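Local coordinates for protein nicotinate phosphoribosyltransferase (Porphyromonas gingivalis, PDB 2IM5) that probably catalyses the ATP-dependent formation of nicotinate mononucleotide from nicotinate and phosphoribosyl diphosphate, a step of NAD(+) biosynthesis, at residues T10-Y21 against L113-P122; E189-V197 against H203-H211. One frame throughout, in Å; residues are numbered along the deposited sequence.

Both contacts are largely buried, but contact 1 lies nearer the middle of the chain, and contact 2 reaches the surface where Phe192 and Arg206 meet. Contact 1 packs helices of the N-terminal domain through side chains, with a lysine salt bridge at its centre and a tyrosine ring against a leucine. Contact 2 pairs two parallel strands at the edge of the parallel sheet, mostly through backbone bonds. Their centres are about 17 Å apart, yet they touch: Asp11 OD1 lies 2.7 Å from Ser195 OG, and Leu12 N lies 2.9 Å from Ser195 O, both probable hydrogen bonds. Residues 11-12 thus tie the start of helix 12-24 to the end of strand 191-194.

Contact 1: T10-Y21 against L113-P122; sequences TDLYKFTTGYAY and LYRVTLWETP
Lys14 reaches from helix 12-24 to the helical segment 113-122, the two packing side by side within the N-terminal domain of the NAPRTase fold. Its NZ donates to Thr117 O at 2.8 Å, to Thr117 OG1 at 3.0 Å and to Glu120 OE1 at 2.8 Å. The last is a salt bridge and uses the anti lone pair of the carboxylate oxygen. Glu214 OE2 of helix 213-223 forms a further salt bridge with NZ, so four acceptors share its three protons. Bends at chi2 (-84°) and chi3 (63°) fold the lysine chain over Thr117 O. Tyr13 OH donates to the same Glu120 OE1 at 2.7 Å, but from above the carboxylate plane, so two donors grip this one oxygen. Beyond them, Thr121 OG1 donates to Asp11 OD2 on the anti side, 26° out of the carboxylate plane, while Asp11 OD1 is taken by Ser195.

Toward the other end, Tyr21 lies flat against Leu113. Leu113 CG sits 3.5 Å from the ring centroid, almost on the ring normal, a CH-pi contact. Gly18 O lies against Tyr114 CB, which also rests on Tyr21 CB. Glu214 OE1 hydrogen-bonds with Thr117 OG1 and Tyr21 OH.

In the second shell, Arg168 pairs with Glu120 OE2. Near the start of helix 12-24 a water bridges the segments, 2.8 Å from Thr10 OG1 and donating to Leu118 O at 2.7 Å.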
loop_
_atom_site.group_PDB
_atom_site.type_symbol
_atom_site.label_atom_id
_atom_site.label_comp_id
_atom_site.label_asym_id
_atom_site.label_seq_id
_atom_site.Cartn_x
_atom_site.Cartn_y
_atom_site.Cartn_z
ATOM N N THR A 10 -3.847 9.113 5.092
ATOM C CA THR A 10 -2.998 7.932 5.012
ATOM C C THR A 10 -3.753 6.901 4.174
ATOM O O THR A 10 -4.891 7.146 3.753
ATOM C CB THR A 10 -2.725 7.364 6.431
ATOM O OG1 THR A 10 -1.817 6.257 6.354
ATOM C CG2 THR A 10 -4.020 6.905 7.078
ATOM N N ASP A 11 -3.123 5.758 3.923
ATOM C CA ASP A 11 -3.761 4.711 3.135
ATOM C C ASP A 11 -4.682 3.825 3.960
ATOM O O ASP A 11 -4.430 3.569 5.136
ATOM C CB ASP A 11 -2.715 3.840 2.446
ATOM C CG ASP A 11 -2.099 4.524 1.248
ATOM O OD1 ASP A 11 -2.862 4.987 0.377
ATOM O OD2 ASP A 11 -0.858 4.594 1.176
ATOM N N LEU A 12 -5.752 3.359 3.326
ATOM C CA LEU A 12 -6.715 2.495 3.993
ATOM C C LEU A 12 -6.051 1.279 4.631
ATOM O O LEU A 12 -6.348 0.927 5.767
ATOM C CB LEU A 12 -7.767 2.017 2.993
ATOM C CG LEU A 12 -8.696 0.917 3.520
ATOM C CD1 LEU A 12 -9.557 1.477 4.648
ATOM C CD2 LEU A 12 -9.570 0.385 2.384
ATOM N N TYR A 13 -5.133 0.648 3.904
ATOM C CA TYR A 13 -4.495 -0.553 4.419
ATOM C C TYR A 13 -3.742 -0.363 5.727
ATOM O O TYR A 13 -3.519 -1.329 6.455
ATOM C CB TYR A 13 -3.593 -1.185 3.347
ATOM C CG TYR A 13 -2.245 -0.525 3.134
ATOM C CD1 TYR A 13 -1.155 -0.837 3.952
ATOM C CD2 TYR A 13 -2.048 0.378 2.089
ATOM C CE1 TYR A 13 0.098 -0.271 3.726
ATOM C CE2 TYR A 13 -0.799 0.952 1.854
ATOM C CZ TYR A 13 0.273 0.621 2.676
ATOM O OH TYR A 13 1.519 1.172 2.438
ATOM N N LYS A 14 -3.357 0.871 6.041
ATOM C CA LYS A 14 -2.652 1.125 7.291
ATOM C C LYS A 14 -3.614 0.873 8.454
ATOM O O LYS A 14 -3.221 0.323 9.486
ATOM C CB LYS A 14 -2.120 2.563 7.327
ATOM C CG LYS A 14 -1.105 2.886 6.213
ATOM C CD LYS A 14 0.336 2.464 6.539
ATOM C CE LYS A 14 0.499 0.952 6.721
ATOM N NZ LYS A 14 1.935 0.537 6.833
ATOM N N PHE A 15 -4.880 1.255 8.282
ATOM C CA PHE A 15 -5.875 1.040 9.331
ATOM C C PHE A 15 -6.358 -0.407 9.389
ATOM O O PHE A 15 -6.503 -0.971 10.474
ATOM C CB PHE A 15 -7.091 1.956 9.146
ATOM C CG PHE A 15 -6.801 3.410 9.370
ATOM C CD1 PHE A 15 -6.027 3.825 10.442
ATOM C CD2 PHE A 15 -7.330 4.372 8.521
ATOM C CE1 PHE A 15 -5.782 5.178 10.669
ATOM C CE2 PHE A 15 -7.088 5.731 8.744
ATOM C CZ PHE A 15 -6.311 6.129 9.823
ATOM N N THR A 16 -6.611 -1.017 8.236
ATOM C CA THR A 16 -7.087 -2.396 8.229
ATOM C C THR A 16 -6.022 -3.359 8.749
ATOM O O THR A 16 -6.330 -4.315 9.466
ATOM C CB THR A 16 -7.553 -2.842 6.814
ATOM O OG1 THR A 16 -6.467 -2.730 5.884
ATOM C CG2 THR A 16 -8.708 -1.972 6.344
ATOM N N THR A 17 -4.768 -3.115 8.391
ATOM C CA THR A 17 -3.688 -3.969 8.870
ATOM C C THR A 17 -3.394 -3.588 10.315
ATOM O O THR A 17 -3.040 -4.433 11.130
ATOM C CB THR A 17 -2.421 -3.789 8.028
ATOM O OG1 THR A 17 -2.770 -3.913 6.648
ATOM C CG2 THR A 17 -1.378 -4.855 8.380
ATOM N N GLY A 18 -3.550 -2.305 10.623
ATOM C CA GLY A 18 -3.311 -1.839 11.979
ATOM C C GLY A 18 -4.256 -2.513 12.959
ATOM O O GLY A 18 -3.844 -2.889 14.059
ATOM N N TYR A 19 -5.522 -2.665 12.580
ATOM C CA TYR A 19 -6.485 -3.322 13.464
ATOM C C TYR A 19 -6.193 -4.813 13.519
ATOM O O TYR A 19 -6.307 -5.436 14.574
ATOM C CB TYR A 19 -7.929 -3.096 13.003
ATOM C CG TYR A 19 -8.914 -3.951 13.771
ATOM C CD1 TYR A 19 -8.975 -3.892 15.160
ATOM C CD2 TYR A 19 -9.723 -4.881 13.116
ATOM C CE1 TYR A 19 -9.805 -4.746 15.882
ATOM C CE2 TYR A 19 -10.560 -5.739 13.830
ATOM C CZ TYR A 19 -10.592 -5.669 15.208
ATOM O OH TYR A 19 -11.398 -6.527 15.915
ATOM N N ALA A 20 -5.808 -5.390 12.385
ATOM C CA ALA A 20 -5.478 -6.811 12.366
ATOM C C ALA A 20 -4.348 -7.078 13.369
ATOM O O ALA A 20 -4.395 -8.067 14.103
ATOM C CB ALA A 20 -5.066 -7.250 10.966
ATOM N N TYR A 21 -3.335 -6.207 13.402
ATOM C CA TYR A 21 -2.234 -6.387 14.361
ATOM C C TYR A 21 -2.742 -6.178 15.796
ATOM O O TYR A 21 -2.413 -6.941 16.706
ATOM C CB TYR A 21 -1.101 -5.379 14.132
ATOM C CG TYR A 21 -0.297 -5.544 12.865
ATOM C CD1 TYR A 21 0.210 -6.785 12.488
ATOM C CD2 TYR A 21 0.019 -4.438 12.080
ATOM C CE1 TYR A 21 1.022 -6.919 11.355
ATOM C CE2 TYR A 21 0.826 -4.554 10.948
ATOM C CZ TYR A 21 1.326 -5.794 10.591
ATOM O OH TYR A 21 2.137 -5.894 9.486
ATOM N N LEU A 113 4.191 -3.030 16.691
ATOM C CA LEU A 113 3.780 -3.089 15.297
ATOM C C LEU A 113 2.448 -2.406 14.964
ATOM O O LEU A 113 2.360 -1.687 13.959
ATOM C CB LEU A 113 3.774 -4.550 14.832
ATOM C CG LEU A 113 3.532 -4.879 13.349
ATOM C CD1 LEU A 113 4.341 -3.964 12.443
ATOM C CD2 LEU A 113 3.933 -6.334 13.095
ATOM N N TYR A 114 1.420 -2.601 15.791
ATOM C CA TYR A 114 0.138 -1.973 15.503
ATOM C C TYR A 114 0.264 -0.452 15.528
ATOM O O TYR A 114 -0.514 0.251 14.887
ATOM C CB TYR A 114 -0.955 -2.457 16.474
ATOM C CG TYR A 114 -0.851 -1.954 17.892
ATOM C CD1 TYR A 114 -1.400 -0.719 18.264
ATOM C CD2 TYR A 114 -0.195 -2.705 18.866
ATOM C CE1 TYR A 114 -1.290 -0.243 19.576
ATOM C CE2 TYR A 114 -0.083 -2.242 20.178
ATOM C CZ TYR A 114 -0.631 -1.013 20.525
ATOM O OH TYR A 114 -0.517 -0.572 21.818
ATOM N N ARG A 115 1.257 0.054 16.254
ATOM C CA ARG A 115 1.478 1.490 16.320
ATOM C C ARG A 115 2.349 2.003 15.172
ATOM O O ARG A 115 1.920 2.862 14.404
ATOM C CB ARG A 115 2.157 1.885 17.632
ATOM C CG ARG A 115 1.309 1.747 18.888
ATOM C CD ARG A 115 2.046 2.378 20.062
ATOM N NE ARG A 115 2.255 3.804 19.825
ATOM C CZ ARG A 115 1.341 4.742 20.055
ATOM N NH1 ARG A 115 0.153 4.416 20.546
ATOM N NH2 ARG A 115 1.597 6.005 19.746
ATOM N N VAL A 116 3.568 1.474 15.049
ATOM C CA VAL A 116 4.493 1.955 14.022
ATOM C C VAL A 116 4.123 1.714 12.564
ATOM O O VAL A 116 4.646 2.381 11.675
ATOM C CB VAL A 116 5.937 1.442 14.268
ATOM C CG1 VAL A 116 6.385 1.847 15.673
ATOM C CG2 VAL A 116 6.019 -0.057 14.087
ATOM N N THR A 117 3.225 0.777 12.297
ATOM C CA THR A 117 2.845 0.547 10.915
ATOM C C THR A 117 2.165 1.812 10.358
ATOM O O THR A 117 2.216 2.080 9.164
ATOM C CB THR A 117 1.887 -0.659 10.781
ATOM O OG1 THR A 117 1.665 -0.927 9.391
ATOM C CG2 THR A 117 0.549 -0.377 11.460
ATOM N N LEU A 118 1.549 2.594 11.240
ATOM C CA LEU A 118 0.858 3.817 10.834
ATOM C C LEU A 118 1.781 4.949 10.349
ATOM O O LEU A 118 1.312 5.896 9.727
ATOM C CB LEU A 118 -0.019 4.325 11.987
ATOM C CG LEU A 118 -1.023 3.306 12.548
ATOM C CD1 LEU A 118 -1.783 3.929 13.714
ATOM C CD2 LEU A 118 -1.994 2.864 11.450
ATOM N N TRP A 119 3.081 4.847 10.628
ATOM C CA TRP A 119 4.043 5.866 10.209
ATOM C C TRP A 119 4.375 5.842 8.714
ATOM O O TRP A 119 4.597 6.889 8.110
ATOM C CB TRP A 119 5.377 5.708 10.964
ATOM C CG TRP A 119 5.405 6.187 12.383
ATOM C CD1 TRP A 119 5.567 5.417 13.501
ATOM C CD2 TRP A 119 5.349 7.549 12.837
ATOM N NE1 TRP A 119 5.625 6.213 14.618
ATOM C CE2 TRP A 119 5.491 7.525 14.244
ATOM C CE3 TRP A 119 5.197 8.785 12.191
ATOM C CZ2 TRP A 119 5.486 8.691 15.022
ATOM C CZ3 TRP A 119 5.193 9.947 12.960
ATOM C CH2 TRP A 119 5.337 9.889 14.366
ATOM N N GLU A 120 4.410 4.649 8.121
ATOM C CA GLU A 120 4.797 4.489 6.716
ATOM C C GLU A 120 4.324 5.503 5.680
ATOM O O GLU A 120 5.133 6.260 5.134
ATOM C CB GLU A 120 4.432 3.097 6.196
ATOM C CG GLU A 120 5.048 2.817 4.817
ATOM C CD GLU A 120 4.268 1.801 3.994
ATOM O OE1 GLU A 120 3.284 1.242 4.521
ATOM O OE2 GLU A 120 4.631 1.564 2.817
ATOM N N THR A 121 3.027 5.492 5.386
ATOM C CA THR A 121 2.471 6.382 4.379
ATOM C C THR A 121 2.668 7.871 4.663
ATOM O O THR A 121 3.102 8.612 3.785
ATOM C CB THR A 121 0.968 6.077 4.138
ATOM O OG1 THR A 121 0.837 4.781 3.537
ATOM C CG2 THR A 121 0.353 7.105 3.195
ATOM N N PRO A 122 2.352 8.332 5.887
ATOM C CA PRO A 122 2.532 9.752 6.201
ATOM C C PRO A 122 3.986 10.203 6.018
ATOM O O PRO A 122 4.252 11.251 5.424
ATOM C CB PRO A 122 2.083 9.841 7.657
ATOM C CG PRO A 122 1.068 8.745 7.766
ATOM C CD PRO A 122 1.715 7.624 7.012
HETATM O O HOH W 1 -1.347 6.200 9.154
#

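Contact 2: E189-V197 against H203-H211; sequences ESLFGTSNV and HGLRVSGTH
Thr194 and Val207 pair in parallel, joining strands 191-194 and 206-207 of a beta-alpha-beta unit whose crossover is helix 197-203; strand 206-207 is outermost in the parallel sheet. The backbone bonds straddle Val207. Thr194 N donates to Arg206 O at 3.0 Å, nearly in line with the carbonyl, and Ser208 N donates to Thr194 O at 2.8 Å from well above the carbonyl plane. CA-H...O contacts run beside them, among them Ser195 CA to Ser208 O at 3.1 Å. A water extends the pairing, donating to Phe192 O and accepting from Arg206 N.

The charged contact is on the exposed side. Arg206, bent at chi3 (-72°), sets NE over one face of the Phe192 ring near its rim, the guanidinium tilted 50° to the ring, an off-centre cation-pi contact with CZ 4.5 Å from the centroid. Ser208 CB meets the edge of the same ring, 3.7 Å from Phe192 CD2, while Ser208 OG bonds to Ser163 of strand 162-164, on the far side of strand 191-194.

Apolar packing flanks the strands: Leu191 CD2 meets Leu205 CD2 at 3.9 Å, and the CG1 methyls of Val197 and Val207 face each other more loosely.

Side-chain bonds shape the turn into the crossover helix. Asn196 OD1 caps it by accepting from Leu199 N, and Thr194 OG1 closes an ST turn by accepting from Asn196 N at 3.1 Å.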
loop_
_atom_site.group_PDB
_atom_site.type_symbol
_atom_site.label_atom_id
_atom_site.label_comp_id
_atom_site.label_asym_id
_atom_site.label_seq_id
_atom_site.Cartn_x
_atom_site.Cartn_y
_atom_site.Cartn_z
ATOM N N GLU A 189 -18.546 6.623 -13.411
ATOM C CA GLU A 189 -18.580 5.421 -12.591
ATOM C C GLU A 189 -17.275 4.619 -12.631
ATOM O O GLU A 189 -17.089 3.700 -11.840
ATOM C CB GLU A 189 -19.749 4.531 -13.026
ATOM C CG GLU A 189 -21.126 5.158 -12.784
ATOM C CD GLU A 189 -22.272 4.341 -13.384
ATOM O OE1 GLU A 189 -22.483 3.178 -12.958
ATOM O OE2 GLU A 189 -22.963 4.866 -14.286
ATOM N N SER A 190 -16.365 4.961 -13.537
ATOM C CA SER A 190 -15.111 4.224 -13.628
ATOM C C SER A 190 -14.243 4.404 -12.377
ATOM O O SER A 190 -13.436 3.542 -12.046
ATOM C CB SER A 190 -14.323 4.641 -14.873
ATOM O OG SER A 190 -13.786 5.947 -14.739
ATOM N N LEU A 191 -14.413 5.523 -11.685
ATOM C CA LEU A 191 -13.655 5.774 -10.463
ATOM C C LEU A 191 -14.282 4.998 -9.305
ATOM O O LEU A 191 -15.336 5.368 -8.802
ATOM C CB LEU A 191 -13.656 7.270 -10.128
ATOM C CG LEU A 191 -12.993 7.663 -8.801
ATOM C CD1 LEU A 191 -11.506 7.340 -8.871
ATOM C CD2 LEU A 191 -13.216 9.157 -8.516
ATOM N N PHE A 192 -13.634 3.922 -8.881
ATOM C CA PHE A 192 -14.163 3.126 -7.783
ATOM C C PHE A 192 -14.031 3.875 -6.457
ATOM O O PHE A 192 -14.984 3.966 -5.677
ATOM C CB PHE A 192 -13.427 1.792 -7.687
ATOM C CG PHE A 192 -13.912 0.924 -6.563
ATOM C CD1 PHE A 192 -15.135 0.268 -6.654
ATOM C CD2 PHE A 192 -13.174 0.808 -5.389
ATOM C CE1 PHE A 192 -15.616 -0.488 -5.590
ATOM C CE2 PHE A 192 -13.646 0.055 -4.317
ATOM C CZ PHE A 192 -14.872 -0.594 -4.419
ATOM N N GLY A 193 -12.840 4.407 -6.204
ATOM C CA GLY A 193 -12.609 5.132 -4.969
ATOM C C GLY A 193 -11.144 5.481 -4.809
ATOM O O GLY A 193 -10.389 5.461 -5.781
ATOM N N THR A 194 -10.740 5.802 -3.587
ATOM C CA THR A 194 -9.353 6.156 -3.316
ATOM C C THR A 194 -8.841 5.480 -2.050
ATOM O O THR A 194 -9.609 5.159 -1.137
ATOM C CB THR A 194 -9.184 7.674 -3.144
ATOM O OG1 THR A 194 -7.812 7.973 -2.842
ATOM C CG2 THR A 194 -10.063 8.174 -2.013
ATOM N N SER A 195 -7.533 5.271 -2.012
ATOM C CA SER A 195 -6.897 4.642 -0.877
ATOM C C SER A 195 -6.726 5.655 0.250
ATOM O O SER A 195 -6.671 5.281 1.426
ATOM C CB SER A 195 -5.544 4.074 -1.303
ATOM O OG SER A 195 -4.920 3.406 -0.228
ATOM N N ASN A 196 -6.649 6.935 -0.116
ATOM C CA ASN A 196 -6.487 8.013 0.859
ATOM C C ASN A 196 -7.804 8.223 1.603
ATOM O O ASN A 196 -8.753 8.802 1.059
ATOM C CB ASN A 196 -6.081 9.304 0.150
ATOM C CG ASN A 196 -5.682 10.392 1.116
ATOM O OD1 ASN A 196 -6.404 10.689 2.073
ATOM N ND2 ASN A 196 -4.527 11.003 0.873
ATOM N N VAL A 197 -7.862 7.763 2.848
ATOM C CA VAL A 197 -9.089 7.866 3.644
ATOM C C VAL A 197 -9.575 9.301 3.836
ATOM O O VAL A 197 -10.780 9.567 3.772
ATOM C CB VAL A 197 -8.908 7.186 5.017
ATOM C CG1 VAL A 197 -10.237 7.149 5.771
ATOM C CG2 VAL A 197 -8.364 5.774 4.814
ATOM N N HIS A 203 -14.040 14.194 -0.386
ATOM C CA HIS A 203 -14.716 14.187 -1.674
ATOM C C HIS A 203 -15.881 13.213 -1.809
ATOM O O HIS A 203 -16.409 13.026 -2.905
ATOM C CB HIS A 203 -13.695 13.929 -2.781
ATOM C CG HIS A 203 -12.655 14.998 -2.893
ATOM N ND1 HIS A 203 -12.950 16.288 -3.277
ATOM C CD2 HIS A 203 -11.324 14.976 -2.642
ATOM C CE1 HIS A 203 -11.847 17.015 -3.256
ATOM N NE2 HIS A 203 -10.845 16.243 -2.874
ATOM N N GLY A 204 -16.277 12.599 -0.699
ATOM C CA GLY A 204 -17.399 11.675 -0.716
ATOM C C GLY A 204 -17.211 10.474 -1.622
ATOM O O GLY A 204 -18.112 10.102 -2.369
ATOM N N LEU A 205 -16.035 9.865 -1.558
ATOM C CA LEU A 205 -15.733 8.700 -2.372
ATOM C C LEU A 205 -15.585 7.474 -1.477
ATOM O O LEU A 205 -15.430 7.598 -0.265
ATOM C CB LEU A 205 -14.421 8.922 -3.131
ATOM C CG LEU A 205 -14.350 10.099 -4.110
ATOM C CD1 LEU A 205 -12.911 10.251 -4.600
ATOM C CD2 LEU A 205 -15.302 9.863 -5.288
ATOM N N ARG A 206 -15.637 6.293 -2.082
ATOM C CA ARG A 206 -15.450 5.050 -1.347
ATOM C C ARG A 206 -13.951 4.913 -1.073
ATOM O O ARG A 206 -13.130 5.428 -1.838
ATOM C CB ARG A 206 -15.879 3.845 -2.192
ATOM C CG ARG A 206 -17.373 3.669 -2.397
ATOM C CD ARG A 206 -17.651 2.355 -3.128
ATOM N NE ARG A 206 -17.252 2.411 -4.532
ATOM C CZ ARG A 206 -18.027 2.861 -5.515
ATOM N NH1 ARG A 206 -19.254 3.289 -5.258
ATOM N NH2 ARG A 206 -17.572 2.900 -6.759
ATOM N N VAL A 207 -13.590 4.238 0.017
ATOM C CA VAL A 207 -12.179 4.016 0.293
ATOM C C VAL A 207 -11.872 2.728 -0.453
ATOM O O VAL A 207 -12.751 1.886 -0.617
ATOM C CB VAL A 207 -11.877 3.831 1.795
ATOM C CG1 VAL A 207 -12.106 5.141 2.530
ATOM C CG2 VAL A 207 -12.745 2.726 2.377
ATOM N N SER A 208 -10.639 2.568 -0.906
ATOM C CA SER A 208 -10.266 1.379 -1.656
ATOM C C SER A 208 -8.859 0.916 -1.303
ATOM O O SER A 208 -7.947 1.729 -1.160
ATOM C CB SER A 208 -10.362 1.688 -3.154
ATOM O OG SER A 208 -9.859 0.638 -3.950
ATOM N N GLY A 209 -8.686 -0.394 -1.162
ATOM C CA GLY A 209 -7.376 -0.928 -0.831
ATOM C C GLY A 209 -7.412 -2.410 -0.506
ATOM O O GLY A 209 -8.483 -3.007 -0.402
ATOM N N THR A 210 -6.239 -3.012 -0.352
ATOM C CA THR A 210 -6.147 -4.435 -0.032
ATOM C C THR A 210 -5.156 -4.582 1.110
ATOM O O THR A 210 -4.498 -3.617 1.473
ATOM C CB THR A 210 -5.601 -5.243 -1.226
ATOM O OG1 THR A 210 -4.231 -4.881 -1.458
ATOM C CG2 THR A 210 -6.412 -4.962 -2.480
ATOM N N HIS A 211 -5.046 -5.780 1.674
ATOM C CA HIS A 211 -4.079 -5.985 2.746
ATOM C C HIS A 211 -2.726 -5.769 2.055
ATOM O O HIS A 211 -2.606 -5.948 0.842
ATOM C CB HIS A 211 -4.187 -7.403 3.319
ATOM C CG HIS A 211 -3.590 -8.460 2.442
ATOM N ND1 HIS A 211 -2.230 -8.571 2.229
ATOM C CD2 HIS A 211 -4.164 -9.439 1.705
ATOM C CE1 HIS A 211 -1.995 -9.569 1.397
ATOM N NE2 HIS A 211 -3.151 -10.113 1.064
HETATM O O HOH W 2 -16.059 6.360 -4.911
#